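Local coordinates for Di-haem cytochrome c peroxidase family protein (Burkholderia thailandensis E264, PDB 6NX0) that carries two covalently bound c-type hemes and probably works as a peroxidase, passing electrons between the hemes and reducing hydrogen peroxide, at residues T227-G230 with A231-G235. Residues are numbered along the deposited sequence; the frame is centred on the assembly and turned at random.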
loop_
_atom_site.group_PDB
_atom_site.type_symbol
_atom_site.label_atom_id
_atom_site.label_comp_id
_atom_site.label_asym_id
_atom_site.label_seq_id
_atom_site.Cartn_x
_atom_site.Cartn_y
_atom_site.Cartn_z
ATOM N N THR A 227 -14.650 4.353 -28.337
ATOM C CA THR A 227 -15.610 4.593 -27.263
ATOM C C THR A 227 -15.683 6.079 -26.927
ATOM O O THR A 227 -14.861 6.909 -27.348
ATOM C CB THR A 227 -15.250 3.796 -25.987
ATOM O OG1 THR A 227 -14.123 4.399 -25.326
ATOM C CG2 THR A 227 -14.993 2.339 -26.292
ATOM N N GLY A 228 -16.683 6.412 -26.104
ATOM C CA GLY A 228 -16.810 7.776 -25.651
ATOM C C GLY A 228 -15.621 8.233 -24.840
ATOM O O GLY A 228 -15.252 9.411 -24.877
ATOM N N LEU A 229 -15.008 7.314 -24.096
ATOM C CA LEU A 229 -13.809 7.661 -23.360
ATOM C C LEU A 229 -12.708 8.083 -24.317
ATOM O O LEU A 229 -11.980 9.054 -24.059
ATOM C CB LEU A 229 -13.357 6.473 -22.502
ATOM C CG LEU A 229 -12.045 6.691 -21.777
ATOM C CD1 LEU A 229 -12.086 7.864 -20.797
ATOM C CD2 LEU A 229 -11.633 5.423 -21.047
ATOM N N GLY A 230 -12.561 7.345 -25.418
ATOM C CA GLY A 230 -11.593 7.734 -26.434
ATOM C C GLY A 230 -11.830 9.145 -26.938
ATOM O O GLY A 230 -10.888 9.908 -27.151
ATOM N N ALA A 231 -13.094 9.499 -27.160
ATOM C CA ALA A 231 -13.416 10.843 -27.631
ATOM C C ALA A 231 -13.076 11.895 -26.585
ATOM O O ALA A 231 -12.566 12.971 -26.919
ATOM C CB ALA A 231 -14.908 10.909 -28.018
ATOM N N ALA A 232 -13.386 11.619 -25.316
ATOM C CA ALA A 232 -13.051 12.529 -24.242
ATOM C C ALA A 232 -11.549 12.718 -24.131
ATOM O O ALA A 232 -11.063 13.846 -23.979
ATOM C CB ALA A 232 -13.629 12.006 -22.929
ATOM N N LEU A 233 -10.784 11.626 -24.230
ATOM C CA LEU A 233 -9.337 11.756 -24.165
ATOM C C LEU A 233 -8.795 12.523 -25.360
ATOM O O LEU A 233 -7.912 13.373 -25.210
ATOM C CB LEU A 233 -8.677 10.370 -24.070
ATOM C CG LEU A 233 -8.966 9.639 -22.755
ATOM C CD1 LEU A 233 -8.653 8.162 -22.910
ATOM C CD2 LEU A 233 -8.175 10.191 -21.584
ATOM N N ALA A 234 -9.287 12.213 -26.559
ATOM C CA ALA A 234 -8.851 12.926 -27.755
ATOM C C ALA A 234 -9.224 14.397 -27.686
ATOM O O ALA A 234 -8.459 15.260 -28.127
ATOM C CB ALA A 234 -9.460 12.263 -28.983
ATOM N N GLY A 235 -10.395 14.705 -27.128
ATOM C CA GLY A 235 -10.798 16.105 -27.002
ATOM C C GLY A 235 -9.832 16.908 -26.157
ATOM O O GLY A 235 -9.526 18.068 -26.464
#
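Leu229 and Leu233 meet one turn apart in the first turns of the short alpha-helix 228-237, with CG of Leu229 lying 3.9 Å from CD1 of Leu233. CB of Leu229 leans back toward the N-terminus, but with CG anti to the backbone N (chi1 175°) its CD1 turns toward the next turn, 4.0 Å from Leu233 CD1. Leu233 bends back over the previous turn, its CG resting 3.3 Å from Leu229 O. That same oxygen accepts the 2.8 Å hydrogen bond from Leu233 N, so the residue that donates to this carbonyl oxygen also lays its side chain against it. Helix 228-237 lies against two others: Leu229 and Ala232 face helix 99-109, both touching Arg107, while Leu233 meets Met248 and Leu252 of helix 245-260. The side chain of Leu229 is about 10 Å from a bound heme c. On the more open side Ala231 and Ala234 touch Arg242 in the loop that follows. Thr227 stands at the N-cap, its hydroxyl tied back to Ile224 O near the end of helix 217-225. The first i to i+4 rung starts from its carbonyl: Ala231 N hydrogen-bonds to Thr227 O at 3.1 Å.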